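Local atomic coordinates of chloride intracellular channel Clic (Drosophila melanogaster, PDB entry 2YV7), a protein that adopts a soluble, glutathione-transferase-like fold but might insert into membranes to form pH-dependent chloride channels, and may play a role in ethanol sensitivity. Residues 229-232 / 233-236; 100-103 / 104-108; 202-205 / 206-209. All coordinates share one frame; numbering follows the deposited sequence.

Contact 1 (229-232 / 233-236); sequences NHYK and LQQS
Leu233 N reaches Asn229 O over 2.9 Å in an almost straight bond, 170° at the hydrogen. The same two residues also touch through the leucine side chain: CD2 rests against the Asn229 amide, and Leu233 CG lies 3.1 Å from the backbone oxygen Asn229 O. With an alanine here in place of Asn229, the isobutyl group of Leu233 would probably lose the flat surface beside it and be freer to turn. The next bond, from Gln234 N to His230 O, is longer at 3.3 Å. This is the end of helix 224-235, in the all-helical C-terminal domain of the GST-like fold, and a Schellman motif closes it, with Ser236 taking positive phi. In this last turn Gln235 N makes two weak hydrogen bonds, to Tyr231 O and Lys232 O. Gln234, extended beyond CG, runs alongside Tyr231 in the same direction; its NE2 comes to 3.8 Å from Tyr231 CD1, with the amide turned 61° from the ring. His230 CD2 stands over the centre of one face of that phenol, 3.7 Å above its plane. On the inward side the Tyr231 hydroxyl is hydrogen-bonded to Tyr129, while Lys232 NZ bonds to Tyr191 of helix 173-193.

Contact 2 (100-103 / 104-108); sequences IERH and IMKNI
Asn107 lays its CB over one face of the His103 imidazole, 3.8 Å from the ring centroid, a CH-pi contact displaced toward the rim. The histidine ring reaches this place because CG is anti to the backbone N (chi1 -169°), which swings it along the helix toward its C-terminal end. The Asn107 side chain crosses it at about a right angle, with the amide plane 60° from the ring. Ile108, the first residue to leave the helix, brings its CD1 to the imidazole edge, so ring face and ring edge both meet the closing turn. The backbone follows the same pattern: His103 O accepts a bond of 2.8 Å from Asn107 N and a weak one from Ile108 N. A turn earlier, Ile104 points CG1 beside its own backbone N (chi1 -64°) and so back along the helix; CG1 lies 3.2 Å from Ile100 O, and Ile104 CD1 meets Ile100 CG2 at 4.0 Å. On the exposed flank Arg102 and Lys106 run side by side in the same direction. Lys106 CD touches Arg102 CG at 3.8 Å, and Lys106 CE lies over one face of the guanidinium. Helix 97-107 belongs to the thioredoxin-like N-terminal domain: Ile100, His103 and Ile104 cover Leu87 of strand 86-89, Ile104 and Ile108 meet Leu53 of helix 41-55, and Glu101 OE2 is hydrogen-bonded to the hydroxyl of Tyr46. The stems of Arg102 and Lys106 pack, yet Arg102 NH2 and Lys106 NZ stay 5.1 Å apart; mutual repulsion of the like charges probably disfavours a closer approach. The isoleucines, by contrast, form an apolar face against the sheet and helix 41-55; it could be among the hydrophobic surfaces thought to be exposed when the domain rearranges for membrane insertion.

Contact 3 (202-205 / 206-209); sequences TALW and RYMY
A Met-aromatic contact between Met208 and Trp205 lies at the heart of this arrangement in the opening turns of helix 202-212, in the helical C-terminal domain. The methyl group does the touching: Met208 CE stands over one face of the six-membered ring, 3.7 Å from its centroid and 17° off the normal, while the sulfur lies obliquely at 4.7 Å from the same centroid. A bend at the last torsion (chi3 -87°) turns the methyl back over the indole and also sets CE 3.9 Å from Leu204 CG. The indole is fixed at its polar edge by a hydrogen bond from NE1 to Pro198 O. Along the helix the backbone repeats its usual bonds, such as Met208 N to Leu204 O at 3.0 Å. Ala203 O has two donors, Tyr207 N and a water 2.7 Å away. Arg206 curls at chi3, placing its guanidinium alongside Thr202 and Ala203, with NH2 3.7 Å from Ala203 CB. Thr202 O, which accepts from Arg206 N, also lies above one face of the guanidinium, where any attraction is probably electrostatic rather than a directed bond, while the water links the guanidinium, weakly through NE, to Ala203 O.

Followed from the N terminus, the chain makes contact 2 first, then contact 3, then contact 1. Each is one continuous stretch along a helix, those of contacts 1 and 2 running just past its end, and none closes a long loop; they come in series and neither nest nor cross. Contact 2 belongs to the thioredoxin-like domain, where its helix packs against the sheet and helix 41-55. Contacts 3 and 1 belong to the helical domain, at the start of helix 202-212 and the end of helix 224-235, and both lean on helix 173-193. Contacts 1 and 2 lie on opposite sides of the chain's centre, their own centres about 31 Å apart, while the centres of contacts 1 and 3 are about 28 Å apart.

Contact 1 (229-232 / 233-236)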
loop_
_atom_site.group_PDB
_atom_site.type_symbol
_atom_site.label_atom_id
_atom_site.label_comp_id
_atom_site.label_asym_id
_atom_site.label_seq_id
_atom_site.Cartn_x
_atom_site.Cartn_y
_atom_site.Cartn_z
ATOM N N ASN A 229 11.978 5.552 -8.756
ATOM C CA ASN A 229 13.354 5.338 -8.322
ATOM C C ASN A 229 13.510 3.932 -7.714
ATOM O O ASN A 229 14.494 3.228 -7.988
ATOM C CB ASN A 229 13.778 6.437 -7.335
ATOM C CG ASN A 229 15.268 6.367 -6.989
ATOM O OD1 ASN A 229 15.657 6.220 -5.832
ATOM N ND2 ASN A 229 16.094 6.426 -8.005
ATOM N N HIS A 230 12.504 3.526 -6.924
ATOM C CA HIS A 230 12.448 2.192 -6.327
ATOM C C HIS A 230 12.701 1.123 -7.366
ATOM O O HIS A 230 13.615 0.300 -7.198
ATOM C CB HIS A 230 11.095 2.049 -5.626
ATOM C CG HIS A 230 10.850 0.728 -4.967
ATOM N ND1 HIS A 230 11.100 0.506 -3.624
ATOM C CD2 HIS A 230 10.281 -0.408 -5.438
ATOM C CE1 HIS A 230 10.725 -0.723 -3.307
ATOM N NE2 HIS A 230 10.220 -1.298 -4.390
ATOM N N TYR A 231 11.942 1.129 -8.475
ATOM C CA TYR A 231 12.214 0.207 -9.576
ATOM C C TYR A 231 13.490 0.454 -10.372
ATOM O O TYR A 231 14.055 -0.476 -10.912
ATOM C CB TYR A 231 10.981 0.065 -10.499
ATOM C CG TYR A 231 9.837 -0.482 -9.703
ATOM C CD1 TYR A 231 9.749 -1.850 -9.400
ATOM C CD2 TYR A 231 8.870 0.373 -9.202
ATOM C CE1 TYR A 231 8.703 -2.359 -8.566
ATOM C CE2 TYR A 231 7.833 -0.109 -8.404
ATOM C CZ TYR A 231 7.740 -1.457 -8.116
ATOM O OH TYR A 231 6.734 -1.891 -7.336
ATOM N N LYS A 232 13.940 1.695 -10.480
ATOM C CA LYS A 232 15.169 1.970 -11.200
ATOM C C LYS A 232 16.331 1.274 -10.486
ATOM O O LYS A 232 17.133 0.595 -11.105
ATOM C CB LYS A 232 15.453 3.467 -11.236
ATOM C CG LYS A 232 14.755 4.208 -12.324
ATOM C CD LYS A 232 15.362 5.595 -12.480
ATOM C CE LYS A 232 14.544 6.423 -13.428
ATOM N NZ LYS A 232 14.947 6.218 -14.863
ATOM N N LEU A 233 16.394 1.411 -9.164
ATOM C CA LEU A 233 17.457 0.778 -8.396
ATOM C C LEU A 233 17.380 -0.731 -8.532
ATOM O O LEU A 233 18.405 -1.405 -8.647
ATOM C CB LEU A 233 17.359 1.144 -6.931
ATOM C CG LEU A 233 17.137 2.593 -6.526
ATOM C CD1 LEU A 233 17.274 2.675 -5.026
ATOM C CD2 LEU A 233 18.147 3.489 -7.187
ATOM N N GLN A 234 16.159 -1.262 -8.536
ATOM C CA GLN A 234 15.949 -2.689 -8.768
ATOM C C GLN A 234 16.549 -3.150 -10.089
ATOM O O GLN A 234 17.038 -4.268 -10.177
ATOM C CB GLN A 234 14.466 -3.036 -8.741
ATOM C CG GLN A 234 13.878 -3.065 -7.359
ATOM C CD GLN A 234 12.544 -3.783 -7.313
ATOM O OE1 GLN A 234 11.783 -3.644 -6.341
ATOM N NE2 GLN A 234 12.243 -4.563 -8.374
ATOM N N GLN A 235 16.523 -2.280 -11.098
ATOM C CA GLN A 235 17.012 -2.603 -12.441
ATOM C C GLN A 235 18.386 -1.961 -12.723
ATOM O O GLN A 235 18.932 -2.076 -13.839
ATOM C CB GLN A 235 15.969 -2.195 -13.493
ATOM C CG GLN A 235 14.598 -2.919 -13.345
ATOM C CD GLN A 235 13.423 -2.176 -14.010
ATOM O OE1 GLN A 235 12.258 -2.516 -13.795
ATOM N NE2 GLN A 235 13.732 -1.166 -14.815
ATOM N N SER A 236 18.932 -1.304 -11.693
ATOM C CA SER A 236 20.271 -0.697 -11.698
ATOM C C SER A 236 20.497 0.294 -12.839
ATOM O O SER A 236 21.549 0.310 -13.480
ATOM C CB SER A 236 21.362 -1.772 -11.653
ATOM O OG SER A 236 21.136 -2.675 -10.575
#

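Contact 2 (100-103 / 104-108)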
loop_
_atom_site.group_PDB
_atom_site.type_symbol
_atom_site.label_atom_id
_atom_site.label_comp_id
_atom_site.label_asym_id
_atom_site.label_seq_id
_atom_site.Cartn_x
_atom_site.Cartn_y
_atom_site.Cartn_z
ATOM N N ILE A 100 3.552 -8.866 12.046
ATOM C CA ILE A 100 2.955 -7.540 12.141
ATOM C C ILE A 100 1.483 -7.593 11.832
ATOM O O ILE A 100 0.669 -7.042 12.569
ATOM C CB ILE A 100 3.682 -6.496 11.220
ATOM C CG1 ILE A 100 5.153 -6.349 11.669
ATOM C CG2 ILE A 100 2.908 -5.172 11.192
ATOM C CD1 ILE A 100 6.033 -5.426 10.827
ATOM N N GLU A 101 1.112 -8.260 10.721
ATOM C CA GLU A 101 -0.330 -8.462 10.421
ATOM C C GLU A 101 -1.094 -9.128 11.535
ATOM O O GLU A 101 -2.140 -8.628 11.985
ATOM C CB GLU A 101 -0.517 -9.324 9.161
ATOM C CG GLU A 101 -0.251 -8.541 7.987
ATOM C CD GLU A 101 -0.753 -9.118 6.637
ATOM O OE1 GLU A 101 -1.726 -9.922 6.537
ATOM O OE2 GLU A 101 -0.141 -8.684 5.661
ATOM N N ARG A 102 -0.565 -10.271 11.956
ATOM C CA ARG A 102 -1.157 -11.082 12.995
ATOM C C ARG A 102 -1.315 -10.228 14.238
ATOM O O ARG A 102 -2.365 -10.262 14.855
ATOM C CB ARG A 102 -0.294 -12.334 13.240
ATOM C CG ARG A 102 -1.038 -13.558 13.758
ATOM C CD ARG A 102 -0.277 -14.849 13.410
ATOM N NE ARG A 102 -1.116 -16.048 13.561
ATOM C CZ ARG A 102 -0.915 -17.033 14.446
ATOM N NH1 ARG A 102 0.124 -17.005 15.285
ATOM N NH2 ARG A 102 -1.757 -18.066 14.483
ATOM N N HIS A 103 -0.301 -9.418 14.561
ATOM C CA HIS A 103 -0.367 -8.530 15.744
ATOM C C HIS A 103 -1.446 -7.458 15.622
ATOM O O HIS A 103 -2.192 -7.203 16.566
ATOM C CB HIS A 103 0.978 -7.870 16.010
ATOM C CG HIS A 103 1.056 -7.176 17.327
ATOM N ND1 HIS A 103 0.695 -5.856 17.493
ATOM C CD2 HIS A 103 1.417 -7.632 18.555
ATOM C CE1 HIS A 103 0.864 -5.515 18.759
ATOM N NE2 HIS A 103 1.290 -6.574 19.424
ATOM N N ILE A 104 -1.555 -6.828 14.444
ATOM C CA ILE A 104 -2.576 -5.832 14.234
ATOM C C ILE A 104 -3.932 -6.468 14.412
ATOM O O ILE A 104 -4.769 -5.927 15.140
ATOM C CB ILE A 104 -2.459 -5.138 12.817
ATOM C CG1 ILE A 104 -1.134 -4.389 12.770
ATOM C CG2 ILE A 104 -3.641 -4.129 12.591
ATOM C CD1 ILE A 104 -0.825 -3.742 11.398
ATOM N N MET A 105 -4.125 -7.636 13.802
ATOM C CA MET A 105 -5.423 -8.326 13.841
ATOM C C MET A 105 -5.817 -8.763 15.251
ATOM O O MET A 105 -6.953 -8.588 15.663
ATOM C CB MET A 105 -5.395 -9.588 12.974
ATOM C CG MET A 105 -6.590 -10.470 13.204
ATOM S SD MET A 105 -6.714 -11.780 11.988
ATOM C CE MET A 105 -5.294 -12.819 12.336
ATOM N N LYS A 106 -4.878 -9.367 15.961
ATOM C CA LYS A 106 -5.194 -9.997 17.242
ATOM C C LYS A 106 -5.047 -9.075 18.445
ATOM O O LYS A 106 -5.865 -9.128 19.362
ATOM C CB LYS A 106 -4.383 -11.277 17.402
ATOM C CG LYS A 106 -4.800 -12.340 16.382
ATOM C CD LYS A 106 -3.830 -13.517 16.327
ATOM C CE LYS A 106 -4.438 -14.695 15.570
ATOM N NZ LYS A 106 -5.604 -15.303 16.297
ATOM N N ASN A 107 -4.037 -8.203 18.427
ATOM C CA ASN A 107 -3.668 -7.382 19.598
ATOM C C ASN A 107 -3.978 -5.882 19.576
ATOM O O ASN A 107 -3.965 -5.215 20.625
ATOM C CB ASN A 107 -2.195 -7.611 19.904
ATOM C CG ASN A 107 -1.887 -9.062 20.131
ATOM O OD1 ASN A 107 -0.953 -9.628 19.547
ATOM N ND2 ASN A 107 -2.701 -9.700 20.968
ATOM N N ILE A 108 -4.280 -5.325 18.408
ATOM C CA ILE A 108 -4.610 -3.910 18.371
ATOM C C ILE A 108 -6.129 -3.711 18.276
ATOM O O ILE A 108 -6.786 -4.301 17.405
ATOM C CB ILE A 108 -3.845 -3.145 17.246
ATOM C CG1 ILE A 108 -2.339 -3.103 17.557
ATOM C CG2 ILE A 108 -4.398 -1.719 17.112
ATOM C CD1 ILE A 108 -1.443 -2.801 16.366
#

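Contact 3 (202-205 / 206-209)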
loop_
_atom_site.group_PDB
_atom_site.type_symbol
_atom_site.label_atom_id
_atom_site.label_comp_id
_atom_site.label_asym_id
_atom_site.label_seq_id
_atom_site.Cartn_x
_atom_site.Cartn_y
_atom_site.Cartn_z
ATOM N N THR A 202 -14.524 0.091 -15.607
ATOM C CA THR A 202 -15.248 1.131 -14.867
ATOM C C THR A 202 -15.247 0.978 -13.345
ATOM O O THR A 202 -15.048 1.973 -12.636
ATOM C CB THR A 202 -16.690 1.302 -15.426
ATOM O OG1 THR A 202 -16.586 1.635 -16.817
ATOM C CG2 THR A 202 -17.378 2.509 -14.786
ATOM N N ALA A 203 -15.453 -0.233 -12.850
ATOM C CA ALA A 203 -15.587 -0.443 -11.361
ATOM C C ALA A 203 -14.215 -0.245 -10.679
ATOM O O ALA A 203 -14.113 0.279 -9.535
ATOM C CB ALA A 203 -16.129 -1.770 -11.073
ATOM N N LEU A 204 -13.177 -0.671 -11.386
ATOM C CA LEU A 204 -11.792 -0.486 -10.917
ATOM C C LEU A 204 -11.407 0.997 -10.880
ATOM O O LEU A 204 -10.779 1.470 -9.928
ATOM C CB LEU A 204 -10.827 -1.342 -11.755
ATOM C CG LEU A 204 -9.384 -1.396 -11.169
ATOM C CD1 LEU A 204 -9.336 -1.993 -9.724
ATOM C CD2 LEU A 204 -8.423 -2.122 -12.126
ATOM N N TRP A 205 -11.800 1.746 -11.907
ATOM C CA TRP A 205 -11.444 3.169 -11.941
ATOM C C TRP A 205 -12.217 3.878 -10.847
ATOM O O TRP A 205 -11.687 4.751 -10.170
ATOM C CB TRP A 205 -11.706 3.743 -13.351
ATOM C CG TRP A 205 -10.540 3.564 -14.225
ATOM C CD1 TRP A 205 -10.470 2.836 -15.396
ATOM C CD2 TRP A 205 -9.223 4.104 -14.001
ATOM N NE1 TRP A 205 -9.200 2.911 -15.902
ATOM C CE2 TRP A 205 -8.411 3.674 -15.083
ATOM C CE3 TRP A 205 -8.665 4.923 -12.985
ATOM C CZ2 TRP A 205 -7.059 4.029 -15.209
ATOM C CZ3 TRP A 205 -7.282 5.277 -13.076
ATOM C CH2 TRP A 205 -6.502 4.826 -14.196
ATOM N N ARG A 206 -13.437 3.420 -10.606
ATOM C CA ARG A 206 -14.283 3.993 -9.533
ATOM C C ARG A 206 -13.649 3.669 -8.155
ATOM O O ARG A 206 -13.611 4.513 -7.270
ATOM C CB ARG A 206 -15.693 3.464 -9.663
ATOM C CG ARG A 206 -16.687 3.949 -8.580
ATOM C CD ARG A 206 -18.167 3.474 -8.821
ATOM N NE ARG A 206 -18.319 2.166 -9.487
ATOM C CZ ARG A 206 -18.779 1.994 -10.744
ATOM N NH1 ARG A 206 -19.149 3.048 -11.488
ATOM N NH2 ARG A 206 -18.877 0.766 -11.272
ATOM N N TYR A 207 -13.105 2.464 -7.999
ATOM C CA TYR A 207 -12.415 2.113 -6.766
ATOM C C TYR A 207 -11.190 3.051 -6.548
ATOM O O TYR A 207 -10.968 3.549 -5.439
ATOM C CB TYR A 207 -11.948 0.637 -6.894
ATOM C CG TYR A 207 -11.245 0.043 -5.706
ATOM C CD1 TYR A 207 -11.941 -0.376 -4.567
ATOM C CD2 TYR A 207 -9.868 -0.147 -5.755
ATOM C CE1 TYR A 207 -11.294 -0.991 -3.473
ATOM C CE2 TYR A 207 -9.178 -0.778 -4.665
ATOM C CZ TYR A 207 -9.882 -1.203 -3.563
ATOM O OH TYR A 207 -9.160 -1.809 -2.576
ATOM N N MET A 208 -10.387 3.268 -7.606
ATOM C CA MET A 208 -9.223 4.147 -7.495
ATOM C C MET A 208 -9.642 5.595 -7.214
ATOM O O MET A 208 -8.998 6.314 -6.411
ATOM C CB MET A 208 -8.328 4.004 -8.740
ATOM C CG MET A 208 -7.707 2.628 -8.787
ATOM S SD MET A 208 -6.467 2.421 -10.065
ATOM C CE MET A 208 -7.464 1.963 -11.456
ATOM N N TYR A 209 -10.751 6.007 -7.810
ATOM C CA TYR A 209 -11.270 7.327 -7.548
ATOM C C TYR A 209 -11.458 7.471 -6.038
ATOM O O TYR A 209 -10.946 8.416 -5.420
ATOM C CB TYR A 209 -12.562 7.530 -8.303
ATOM C CG TYR A 209 -13.185 8.855 -8.046
ATOM C CD1 TYR A 209 -12.690 10.001 -8.672
ATOM C CD2 TYR A 209 -14.261 8.972 -7.194
ATOM C CE1 TYR A 209 -13.266 11.247 -8.441
ATOM C CE2 TYR A 209 -14.845 10.193 -6.964
ATOM C CZ TYR A 209 -14.329 11.335 -7.589
ATOM O OH TYR A 209 -14.917 12.579 -7.377
HETATM O O HOH W 1 -16.045 0.465 -7.609
#